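PDB 6TQD: intimin from Escherichia coli O127:H6 str. E2348/69, which probably acts as an attaching and effacing adhesin of the bacterial surface, whose extracellular passenger begins with the extended D00-D0 juncture domains. Local coordinates for residues A[35-40]-A[60-65]; A[80-83]-A[89-92]; A[117-122]-A[128-133]; A[185-190]-A[196-201]. All coordinates share one frame; numbering follows the deposited sequence. Where two conformers were deposited one is given.

Interaction 1 of 4, residues A[35-40]-A[60-65]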
loop_
_atom_site.group_PDB
_atom_site.type_symbol
_atom_site.label_atom_id
_atom_site.label_comp_id
_atom_site.label_asym_id
_atom_site.label_seq_id
_atom_site.Cartn_x
_atom_site.Cartn_y
_atom_site.Cartn_z
ATOM N N ASP A 35 -27.477 17.855 10.958
ATOM C CA ASP A 35 -26.804 18.859 11.768
ATOM C C ASP A 35 -25.287 18.786 11.644
ATOM O O ASP A 35 -24.629 19.817 11.458
ATOM C CB ASP A 35 -27.237 18.726 13.238
ATOM C CG ASP A 35 -26.606 19.784 14.130
ATOM O OD1 ASP A 35 -27.069 20.936 14.094
ATOM O OD2 ASP A 35 -25.631 19.454 14.844
ATOM N N ARG A 36 -24.711 17.588 11.738
ATOM C CA ARG A 36 -23.260 17.457 11.768
ATOM C C ARG A 36 -22.866 15.998 11.614
ATOM O O ARG A 36 -23.690 15.085 11.754
ATOM C CB ARG A 36 -22.700 17.984 13.088
ATOM C CG ARG A 36 -23.108 17.132 14.268
ATOM C CD ARG A 36 -22.718 17.778 15.567
ATOM N NE ARG A 36 -22.971 16.908 16.713
ATOM C CZ ARG A 36 -24.156 16.711 17.267
ATOM N NH1 ARG A 36 -25.236 17.307 16.782
ATOM N NH2 ARG A 36 -24.255 15.906 18.318
ATOM N N ILE A 37 -21.572 15.794 11.332
ATOM C CA ILE A 37 -20.914 14.498 11.344
ATOM C C ILE A 37 -19.854 14.546 12.440
ATOM O O ILE A 37 -19.089 15.518 12.518
ATOM C CB ILE A 37 -20.226 14.195 9.996
ATOM C CG1 ILE A 37 -21.160 14.420 8.805
ATOM C CG2 ILE A 37 -19.688 12.790 10.003
ATOM C CD1 ILE A 37 -22.365 13.498 8.754
ATOM N N VAL A 38 -19.789 13.497 13.251
ATOM C CA VAL A 38 -18.814 13.374 14.332
ATOM C C VAL A 38 -17.921 12.165 14.067
ATOM O O VAL A 38 -18.418 11.051 13.838
ATOM C CB VAL A 38 -19.511 13.251 15.700
ATOM C CG1 VAL A 38 -18.501 12.967 16.785
ATOM C CG2 VAL A 38 -20.293 14.525 16.020
ATOM N N TRP A 39 -16.605 12.382 14.104
ATOM C CA TRP A 39 -15.630 11.381 13.691
ATOM C C TRP A 39 -14.779 10.890 14.854
ATOM O O TRP A 39 -14.406 11.667 15.736
ATOM C CB TRP A 39 -14.641 11.961 12.663
ATOM C CG TRP A 39 -15.218 12.269 11.352
ATOM C CD1 TRP A 39 -15.780 13.450 10.975
ATOM C CD2 TRP A 39 -15.300 11.401 10.217
ATOM N NE1 TRP A 39 -16.206 13.379 9.672
ATOM C CE2 TRP A 39 -15.920 12.134 9.177
ATOM C CE3 TRP A 39 -14.885 10.088 9.971
ATOM C CZ2 TRP A 39 -16.146 11.595 7.923
ATOM C CZ3 TRP A 39 -15.119 9.544 8.708
ATOM C CH2 TRP A 39 -15.744 10.295 7.713
ATOM N N ASP A 40 -14.457 9.609 14.830
ATOM C CA ASP A 40 -13.355 9.022 15.601
ATOM C C ASP A 40 -12.265 8.680 14.591
ATOM O O ASP A 40 -12.381 7.702 13.850
ATOM C CB ASP A 40 -13.789 7.786 16.379
ATOM C CG ASP A 40 -12.614 7.076 17.075
ATOM O OD1 ASP A 40 -11.445 7.450 16.852
ATOM O OD2 ASP A 40 -12.862 6.131 17.859
ATOM N N GLN A 60 -21.409 18.102 5.615
ATOM C CA GLN A 60 -20.973 16.740 5.331
ATOM C C GLN A 60 -19.715 16.676 4.471
ATOM O O GLN A 60 -19.408 15.608 3.920
ATOM C CB GLN A 60 -22.071 15.896 4.663
ATOM C CG GLN A 60 -22.477 16.347 3.274
ATOM C CD GLN A 60 -23.264 15.278 2.533
ATOM O OE1 GLN A 60 -22.698 14.506 1.756
ATOM N NE2 GLN A 60 -24.559 15.219 2.775
ATOM N N ASP A 61 -18.978 17.779 4.342
ATOM C CA ASP A 61 -17.822 17.858 3.449
ATOM C C ASP A 61 -16.551 17.678 4.270
ATOM O O ASP A 61 -16.067 18.623 4.901
ATOM C CB ASP A 61 -17.812 19.192 2.708
ATOM C CG ASP A 61 -16.712 19.277 1.669
ATOM O OD1 ASP A 61 -16.096 18.234 1.365
ATOM O OD2 ASP A 61 -16.461 20.389 1.158
ATOM N N TYR A 62 -15.998 16.466 4.235
ATOM C CA TYR A 62 -14.817 16.114 5.002
ATOM C C TYR A 62 -13.754 15.521 4.090
ATOM O O TYR A 62 -14.037 15.056 2.985
ATOM C CB TYR A 62 -15.172 15.099 6.102
ATOM C CG TYR A 62 -15.866 15.769 7.251
ATOM C CD1 TYR A 62 -17.248 15.949 7.247
ATOM C CD2 TYR A 62 -15.149 16.247 8.323
ATOM C CE1 TYR A 62 -17.875 16.591 8.294
ATOM C CE2 TYR A 62 -15.757 16.859 9.372
ATOM C CZ TYR A 62 -17.127 17.050 9.346
ATOM O OH TYR A 62 -17.734 17.674 10.407
ATOM N N GLN A 63 -12.526 15.555 4.575
ATOM C CA GLN A 63 -11.391 15.002 3.851
ATOM C C GLN A 63 -10.437 14.372 4.848
ATOM O O GLN A 63 -10.388 14.753 6.022
ATOM C CB GLN A 63 -10.653 16.086 3.062
ATOM C CG GLN A 63 -10.039 17.174 3.918
ATOM C CD GLN A 63 -9.705 18.431 3.120
ATOM O OE1 GLN A 63 -10.085 18.566 1.956
ATOM N NE2 GLN A 63 -8.965 19.336 3.742
ATOM N N ALA A 64 -9.665 13.411 4.370
ATOM C CA ALA A 64 -8.655 12.755 5.174
ATOM C C ALA A 64 -7.288 13.245 4.724
ATOM O O ALA A 64 -7.016 13.299 3.520
ATOM C CB ALA A 64 -8.740 11.237 5.024
ATOM N N ILE A 65 -6.461 13.626 5.688
ATOM C CA ILE A 65 -5.041 13.889 5.478
ATOM C C ILE A 65 -4.320 12.605 5.855
ATOM O O ILE A 65 -4.336 12.191 7.015
ATOM C CB ILE A 65 -4.552 15.069 6.319
ATOM C CG1 ILE A 65 -5.464 16.290 6.131
ATOM C CG2 ILE A 65 -3.101 15.389 5.960
ATOM C CD1 ILE A 65 -5.734 16.660 4.695
HETATM O O HOH W 1 -20.324 18.290 10.248
#
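The indole N-H edge of Trp39 points into a face of the Tyr62 ring. NE1 sits 3.3 Å from Tyr62 CD2 and lies over the centre of the ring. This is an edge-to-face pair: the five-membered ring of Trp39 and the phenol are turned 58° against each other, with centroids 4.4 Å apart. Both rings swing to the side of their own backbone N (chi1 -69° for Trp39, -76° for Tyr62), and there the indole edge meets the phenol face. The two side chains run past one another from strands of different sheets. Ile37 adds an apolar contact farther out on the same ring, with its CB 3.8 Å from Tyr62 CE1. The hydroxyl of Tyr62 reaches back to the strand that carries Ile37. Water 1 lies 2.7 Å from Tyr62 OH, near the plane of the ring, and accepts a bond from Ile37 N at 3.0 Å. Tyr62 also meets His53 edge-to-face, and Trp39 rests on Ile24 and Ile51. Strand 34-40 belongs to one sheet and strand 62-65 to another. Their side chains form a partly buried aromatic and aliphatic layer between the sheets, as in a beta sandwich.

Interaction 2 of 4, residues A[80-83]-A[89-92]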
loop_
_atom_site.group_PDB
_atom_site.type_symbol
_atom_site.label_atom_id
_atom_site.label_comp_id
_atom_site.label_asym_id
_atom_site.label_seq_id
_atom_site.Cartn_x
_atom_site.Cartn_y
_atom_site.Cartn_z
ATOM N N THR A 80 -14.341 6.010 12.091
ATOM C CA THR A 80 -15.787 5.909 12.117
ATOM C C THR A 80 -16.426 7.294 12.089
ATOM O O THR A 80 -15.897 8.253 12.650
ATOM C CB THR A 80 -16.316 5.130 13.337
ATOM O OG1 THR A 80 -15.723 5.637 14.533
ATOM C CG2 THR A 80 -16.011 3.647 13.191
ATOM N N ALA A 81 -17.590 7.370 11.460
ATOM C CA ALA A 81 -18.362 8.594 11.380
ATOM C C ALA A 81 -19.788 8.323 11.808
ATOM O O ALA A 81 -20.373 7.311 11.437
ATOM C CB ALA A 81 -18.415 9.121 9.950
ATOM N N ARG A 82 -20.364 9.266 12.539
ATOM C CA ARG A 82 -21.746 9.210 12.968
ATOM C C ARG A 82 -22.398 10.531 12.594
ATOM O O ARG A 82 -21.881 11.600 12.932
ATOM C CB ARG A 82 -21.825 8.979 14.478
ATOM C CG ARG A 82 -23.232 8.731 15.007
ATOM C CD ARG A 82 -23.255 8.633 16.529
ATOM N NE ARG A 82 -22.604 7.447 17.097
ATOM C CZ ARG A 82 -23.173 6.247 17.212
ATOM N NH1 ARG A 82 -24.398 6.041 16.743
ATOM N NH2 ARG A 82 -22.532 5.256 17.806
ATOM N N ALA A 83 -23.536 10.462 11.916
ATOM C CA ALA A 83 -24.295 11.660 11.584
ATOM C C ALA A 83 -25.318 11.947 12.671
ATOM O O ALA A 83 -25.870 11.028 13.282
ATOM C CB ALA A 83 -25.001 11.487 10.246
ATOM N N ASN A 89 -31.028 13.032 17.016
ATOM C CA ASN A 89 -30.896 11.627 16.658
ATOM C C ASN A 89 -29.580 11.433 15.924
ATOM O O ASN A 89 -29.046 12.355 15.313
ATOM C CB ASN A 89 -31.996 11.198 15.690
ATOM C CG ASN A 89 -33.378 11.314 16.291
ATOM O OD1 ASN A 89 -33.696 10.720 17.337
ATOM N ND2 ASN A 89 -34.218 12.088 15.627
ATOM N N SER A 90 -29.054 10.219 15.997
ATOM C CA SER A 90 -27.849 9.889 15.257
ATOM C C SER A 90 -28.096 8.703 14.337
ATOM O O SER A 90 -29.107 8.000 14.428
ATOM C CB SER A 90 -26.675 9.654 16.197
ATOM O OG SER A 90 -26.902 8.555 17.034
ATOM N N SER A 91 -27.156 8.516 13.411
ATOM C CA SER A 91 -27.107 7.372 12.521
ATOM C C SER A 91 -26.314 6.238 13.166
ATOM O O SER A 91 -25.855 6.330 14.301
ATOM C CB SER A 91 -26.419 7.766 11.214
ATOM O OG SER A 91 -25.039 8.038 11.440
ATOM N N ASN A 92 -26.124 5.155 12.414
ATOM C CA ASN A 92 -25.106 4.192 12.796
ATOM C C ASN A 92 -23.740 4.881 12.804
ATOM O O ASN A 92 -23.520 5.908 12.150
ATOM C CB ASN A 92 -25.040 3.077 11.752
ATOM C CG ASN A 92 -26.251 2.172 11.756
ATOM O OD1 ASN A 92 -26.865 1.935 12.792
ATOM N ND2 ASN A 92 -26.600 1.649 10.586
#
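Ser91 grips Ala83 with both its backbone and its side chain, where strands 76-85 and 90-101 form a beta hairpin. Ser91 N donates to Ala83 O at 2.8 Å. In the other direction Ala83 N donates to Ser91 OG at 2.9 Å, with an N-H...O angle of 161°. The serine hydroxyl thus takes a bond that a backbone carbonyl would accept in a regular antiparallel pair. Its chi1 of 68° sets OG between the backbone N and the carbonyl carbon, and this carries it to the Ala83 amide. The same hydroxyl donates to Asn92 O at 2.7 Å. Its rotation is therefore fixed by an acceptor on its own strand and a donor across the hairpin. Ala83 O also receives a CA-H...O contact from Ser90 CA at 3.0 Å. The Arg82 side chain bends at its third torsion and lays its CD 3.6 Å from Ser90 CB. Beyond that bend, Arg82 NH1 makes a weak, strongly bent bond to Ser91 O at 2.9 Å.

The short segments run antiparallel only roughly, at 141°, and strand 90-92 is weakly bonded here. Farther out, strand 76-85 pairs on its other edge with strand 34-40, where Arg82 and Val38 share backbone bonds. Leu8 of strand 6-9 packs on Ala81 and Ser91. At the turn of the hairpin, Asn89 N donates to the carboxylate oxygen Asp85 OD1.

Interaction 3 of 4, residues A[117-122]-A[128-133]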
loop_
_atom_site.group_PDB
_atom_site.type_symbol
_atom_site.label_atom_id
_atom_site.label_comp_id
_atom_site.label_asym_id
_atom_site.label_seq_id
_atom_site.Cartn_x
_atom_site.Cartn_y
_atom_site.Cartn_z
ATOM N N ALA A 117 16.085 -9.253 -0.630
ATOM C CA ALA A 117 16.958 -10.418 -0.657
ATOM C C ALA A 117 17.199 -10.940 0.755
ATOM O O ALA A 117 17.158 -10.184 1.732
ATOM C CB ALA A 117 18.292 -10.061 -1.309
ATOM N N ASP A 118 17.454 -12.242 0.854
ATOM C CA ASP A 118 17.715 -12.845 2.151
ATOM C C ASP A 118 19.121 -12.569 2.665
ATOM O O ASP A 118 19.389 -12.811 3.847
ATOM C CB ASP A 118 17.457 -14.359 2.126
ATOM C CG ASP A 118 18.468 -15.123 1.294
ATOM O OD1 ASP A 118 19.080 -14.526 0.388
ATOM O OD2 ASP A 118 18.662 -16.333 1.575
ATOM N N LYS A 119 20.016 -12.057 1.823
ATOM C CA LYS A 119 21.384 -11.769 2.228
ATOM C C LYS A 119 21.835 -10.485 1.555
ATOM O O LYS A 119 21.374 -10.151 0.462
ATOM C CB LYS A 119 22.353 -12.873 1.786
ATOM C CG LYS A 119 21.954 -14.263 2.193
ATOM C CD LYS A 119 22.766 -15.293 1.432
ATOM C CE LYS A 119 22.318 -16.694 1.784
ATOM N NZ LYS A 119 23.085 -17.712 1.033
ATOM N N THR A 120 22.760 -9.779 2.204
ATOM C CA THR A 120 23.339 -8.575 1.620
ATOM C C THR A 120 24.622 -8.868 0.861
ATOM O O THR A 120 25.087 -8.020 0.089
ATOM C CB THR A 120 23.634 -7.541 2.712
ATOM O OG1 THR A 120 24.578 -8.076 3.645
ATOM C CG2 THR A 120 22.351 -7.154 3.440
ATOM N N SER A 121 25.204 -10.040 1.071
ATOM C CA SER A 121 26.451 -10.410 0.420
ATOM C C SER A 121 26.498 -11.925 0.286
ATOM O O SER A 121 25.804 -12.658 1.002
ATOM C CB SER A 121 27.669 -9.870 1.181
ATOM O OG SER A 121 27.791 -10.472 2.456
ATOM N N ALA A 122 27.305 -12.383 -0.665
ATOM C CA ALA A 122 27.482 -13.809 -0.900
ATOM C C ALA A 122 28.838 -14.018 -1.559
ATOM O O ALA A 122 29.420 -13.092 -2.128
ATOM C CB ALA A 122 26.362 -14.376 -1.777
ATOM N N GLU A 128 26.996 -19.897 -4.226
ATOM C CA GLU A 128 26.154 -19.389 -3.152
ATOM C C GLU A 128 25.011 -18.561 -3.733
ATOM O O GLU A 128 25.230 -17.698 -4.581
ATOM C CB GLU A 128 26.925 -18.543 -2.146
ATOM C CG GLU A 128 25.999 -18.162 -0.979
ATOM C CD GLU A 128 26.672 -17.443 0.170
ATOM O OE1 GLU A 128 25.985 -17.244 1.199
ATOM O OE2 GLU A 128 27.858 -17.067 0.059
ATOM N N ALA A 129 23.799 -18.841 -3.273
ATOM C CA ALA A 129 22.602 -18.207 -3.800
ATOM C C ALA A 129 22.123 -17.111 -2.866
ATOM O O ALA A 129 22.103 -17.275 -1.641
ATOM C CB ALA A 129 21.489 -19.244 -3.966
ATOM N N ILE A 130 21.736 -15.985 -3.463
ATOM C CA ILE A 130 20.944 -14.951 -2.800
ATOM C C ILE A 130 19.515 -15.103 -3.300
ATOM O O ILE A 130 19.269 -15.076 -4.511
ATOM C CB ILE A 130 21.495 -13.552 -3.104
ATOM C CG1 ILE A 130 22.927 -13.415 -2.567
ATOM C CG2 ILE A 130 20.579 -12.483 -2.515
ATOM C CD1 ILE A 130 23.570 -12.074 -2.867
ATOM N N THR A 131 18.569 -15.269 -2.378
ATOM C CA THR A 131 17.179 -15.517 -2.740
ATOM C C THR A 131 16.372 -14.243 -2.550
ATOM O O THR A 131 16.388 -13.643 -1.467
ATOM C CB THR A 131 16.577 -16.647 -1.912
ATOM O OG1 THR A 131 17.357 -17.836 -2.121
ATOM C CG2 THR A 131 15.144 -16.904 -2.321
ATOM N N TYR A 132 15.654 -13.855 -3.593
ATOM C CA TYR A 132 14.842 -12.644 -3.601
ATOM C C TYR A 132 13.371 -13.008 -3.511
ATOM O O TYR A 132 12.928 -14.006 -4.078
ATOM C CB TYR A 132 15.070 -11.853 -4.886
ATOM C CG TYR A 132 16.410 -11.169 -4.987
ATOM C CD1 TYR A 132 17.567 -11.881 -5.292
ATOM C CD2 TYR A 132 16.519 -9.801 -4.798
ATOM C CE1 TYR A 132 18.795 -11.238 -5.388
ATOM C CE2 TYR A 132 17.737 -9.154 -4.894
ATOM C CZ TYR A 132 18.874 -9.878 -5.194
ATOM O OH TYR A 132 20.101 -9.251 -5.296
ATOM N N THR A 133 12.605 -12.166 -2.817
ATOM C CA THR A 133 11.171 -12.344 -2.661
ATOM C C THR A 133 10.502 -11.047 -3.083
ATOM O O THR A 133 10.817 -9.987 -2.542
ATOM C CB THR A 133 10.802 -12.667 -1.210
ATOM O OG1 THR A 133 11.462 -13.865 -0.792
ATOM C CG2 THR A 133 9.291 -12.849 -1.072
HETATM O O HOH W 2 19.622 -17.958 -0.532
HETATM O O HOH W 3 26.195 -15.428 2.833
#
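This contact lies at one end of the bacterial Ig-like domain, where the chain leaves one sheet of the sandwich and crosses to the other. Ala117 and Tyr132 form an antiparallel non-hydrogen-bonded pair. Ala117 CB sits over the Tyr132 ring, 3.9 Å from its centroid, in a CH-pi contact. It also touches Ile130 CG2 at 3.5 Å. Next along, Asp118 N donates to Thr131 O. Thr131 N answers not to a carbonyl but to Asp118 OD1, at 2.9 Å, which it meets from well above the carboxylate plane. With chi1 at 69°, Asp118 CG folds back over its own backbone, which aims OD1 at Thr131 N. Water 2 joins Asp118 OD2, Ala129 O and Thr131 OG1. The extended Lys119 chain brings NZ to two acceptors, each at 2.9 Å: Glu128 OE1, in a salt bridge through the anti lone pair, and Ala129 O. The other carboxylate oxygen, Glu128 OE2, accepts from Lys123 N. Ala122 CB packs on Ile130 CG1 at 3.7 Å. Strand 130-138 is flanked by strands 111-117 and 171-177, while strand 121-123 runs parallel beside strand 197-205, and Ile130 reaches across to Val202.

Interaction 4 of 4, residues A[185-190]-A[196-201]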
loop_
_atom_site.group_PDB
_atom_site.type_symbol
_atom_site.label_atom_id
_atom_site.label_comp_id
_atom_site.label_asym_id
_atom_site.label_seq_id
_atom_site.Cartn_x
_atom_site.Cartn_y
_atom_site.Cartn_z
ATOM N N VAL A 185 22.231 -5.343 -8.939
ATOM C CA VAL A 185 20.876 -4.870 -8.683
ATOM C C VAL A 185 19.925 -5.709 -9.519
ATOM O O VAL A 185 20.098 -5.823 -10.736
ATOM C CB VAL A 185 20.718 -3.375 -9.017
ATOM C CG1 VAL A 185 19.259 -2.950 -8.867
ATOM C CG2 VAL A 185 21.599 -2.518 -8.128
ATOM N N VAL A 186 18.925 -6.296 -8.863
ATOM C CA VAL A 186 17.887 -7.076 -9.517
ATOM C C VAL A 186 16.572 -6.328 -9.364
ATOM O O VAL A 186 16.355 -5.637 -8.365
ATOM C CB VAL A 186 17.766 -8.480 -8.890
ATOM C CG1 VAL A 186 16.750 -9.302 -9.636
ATOM C CG2 VAL A 186 19.128 -9.177 -8.878
ATOM N N SER A 187 15.694 -6.461 -10.366
ATOM C CA SER A 187 14.394 -5.802 -10.347
ATOM C C SER A 187 13.276 -6.816 -10.541
ATOM O O SER A 187 13.474 -7.914 -11.074
ATOM C CB SER A 187 14.299 -4.752 -11.459
ATOM O OG SER A 187 14.212 -5.382 -12.724
ATOM N N ALA A 188 12.077 -6.408 -10.107
ATOM C CA ALA A 188 10.856 -7.193 -10.223
ATOM C C ALA A 188 9.739 -6.313 -10.782
ATOM O O ALA A 188 9.623 -5.145 -10.415
ATOM C CB ALA A 188 10.429 -7.707 -8.832
ATOM N N LYS A 189 8.909 -6.894 -11.643
ATOM C CA LYS A 189 7.855 -6.121 -12.288
ATOM C C LYS A 189 6.654 -7.000 -12.598
ATOM O O LYS A 189 6.788 -8.181 -12.922
ATOM C CB LYS A 189 8.381 -5.481 -13.582
ATOM C CG LYS A 189 7.433 -4.461 -14.223
ATOM C CD LYS A 189 7.983 -3.899 -15.524
ATOM C CE LYS A 189 6.999 -2.961 -16.212
ATOM N NZ LYS A 189 5.773 -3.657 -16.713
ATOM N N THR A 190 5.465 -6.402 -12.493
ATOM C CA THR A 190 4.231 -7.007 -12.971
ATOM C C THR A 190 3.713 -6.226 -14.175
ATOM O O THR A 190 4.129 -5.087 -14.448
ATOM C CB THR A 190 3.162 -7.033 -11.873
ATOM O OG1 THR A 190 2.920 -5.693 -11.437
ATOM C CG2 THR A 190 3.600 -7.898 -10.711
ATOM N N ALA A 196 9.956 -1.306 -13.498
ATOM C CA ALA A 196 10.245 -2.316 -12.492
ATOM C C ALA A 196 10.676 -1.674 -11.173
ATOM O O ALA A 196 11.100 -0.519 -11.127
ATOM C CB ALA A 196 11.351 -3.266 -12.984
ATOM N N LEU A 197 10.526 -2.438 -10.079
ATOM C CA LEU A 197 11.009 -2.053 -8.762
ATOM C C LEU A 197 12.374 -2.702 -8.529
ATOM O O LEU A 197 12.487 -3.930 -8.554
ATOM C CB LEU A 197 10.038 -2.525 -7.673
ATOM C CG LEU A 197 10.478 -2.224 -6.234
ATOM C CD1 LEU A 197 10.549 -0.708 -6.010
ATOM C CD2 LEU A 197 9.543 -2.870 -5.213
ATOM N N ASN A 198 13.396 -1.879 -8.280
ATOM C CA ASN A 198 14.737 -2.389 -8.007
ATOM C C ASN A 198 14.886 -2.785 -6.543
ATOM O O ASN A 198 14.503 -2.029 -5.645
ATOM C CB ASN A 198 15.790 -1.318 -8.300
ATOM C CG ASN A 198 15.960 -1.042 -9.775
ATOM O OD1 ASN A 198 15.355 -1.694 -10.617
ATOM N ND2 ASN A 198 16.792 -0.062 -10.095
ATOM N N ALA A 199 15.468 -3.951 -6.305
ATOM C CA ALA A 199 15.911 -4.302 -4.968
ATOM C C ALA A 199 17.175 -3.509 -4.612
ATOM O O ALA A 199 17.859 -2.962 -5.476
ATOM C CB ALA A 199 16.268 -5.785 -4.903
ATOM N N ASN A 200 17.492 -3.480 -3.320
ATOM C CA ASN A 200 18.751 -2.890 -2.897
ATOM C C ASN A 200 19.911 -3.704 -3.467
ATOM O O ASN A 200 19.805 -4.911 -3.682
ATOM C CB ASN A 200 18.850 -2.874 -1.373
ATOM C CG ASN A 200 17.964 -1.821 -0.738
ATOM O OD1 ASN A 200 17.519 -0.880 -1.397
ATOM N ND2 ASN A 200 17.709 -1.973 0.556
ATOM N N ALA A 201 21.021 -3.024 -3.730
ATOM C CA ALA A 201 22.185 -3.704 -4.266
ATOM C C ALA A 201 22.668 -4.739 -3.267
ATOM O O ALA A 201 22.582 -4.538 -2.053
ATOM C CB ALA A 201 23.307 -2.699 -4.524
HETATM O O HOH W 4 20.083 -6.604 -5.798
#
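Three backbone hydrogen bonds join Val185-Lys189 to Ala196-Ala201 as antiparallel arms of a beta hairpin, their end-to-end directions 158° apart. Ala188 and Leu197 form a hydrogen-bonded pair: Ala188 N donates to Leu197 O, and Leu197 N donates to Ala188 O at 2.9 Å. Ala199 N gives the third bond, to Val186 O at 2.8 Å. Ser187 and Asn198 are the non-hydrogen-bonded pair between them. Past Ala199 the ladder is completed by solvent. Water 4 accepts from Val186 N and donates to Asn200 O at 2.7 Å.

The side chains add van der Waals contacts. The amide oxygen Asn198 OD1 lies 3.3 Å from Ser187 CB. Val185 crosses the Asn198 side chain at about a right angle. With CG1 anti to the backbone N (chi1 175°), the two methyls of Val185 divide the work. CG1 meets Asn198 CB at 3.9 Å, while CG2 makes an apolar contact with Ala201 CB at 4.0 Å. At the turn end, Lys189 CB rests 3.8 Å from Ala196 CB. The lysine then bends at its last torsion (chi4 -67°), and NZ bonds to the carbonyls of Thr190 and Met193.

Strand 147-154 pairs with the other edge of strand 182-189. Val186, Ala188 and Ala199 face Phe115 of the opposite sheet. The chemistry implies that main-chain bonds set the register of the hairpin, which owes little to side-chain polarity, while two carbonyls hold the Lys189 ammonium at the turn.

In the fold
The four contacts form two groups on opposite sides of the chain's centre. Interactions 1 and 2 lie 11 Å apart, centre to centre, and share the sheet that holds strands 34-40 and 76-85. They touch directly: Asp40 N probably bonds to Thr80 O at 2.9 Å, and Trp39 CZ3 packs on Ala81 CB at 3.5 Å. A sodium ion lies about 10 Å from the side chains of Trp39 and Ala81. Interactions 3 and 4 lie 13 Å apart, centre to centre, in the bacterial Ig-like domain and meet where Tyr132 CE2 packs on Ala199 CB at 3.7 Å. Between the groups, centres are 40 to 52 Å apart, consistent with an extended conformation of these domains.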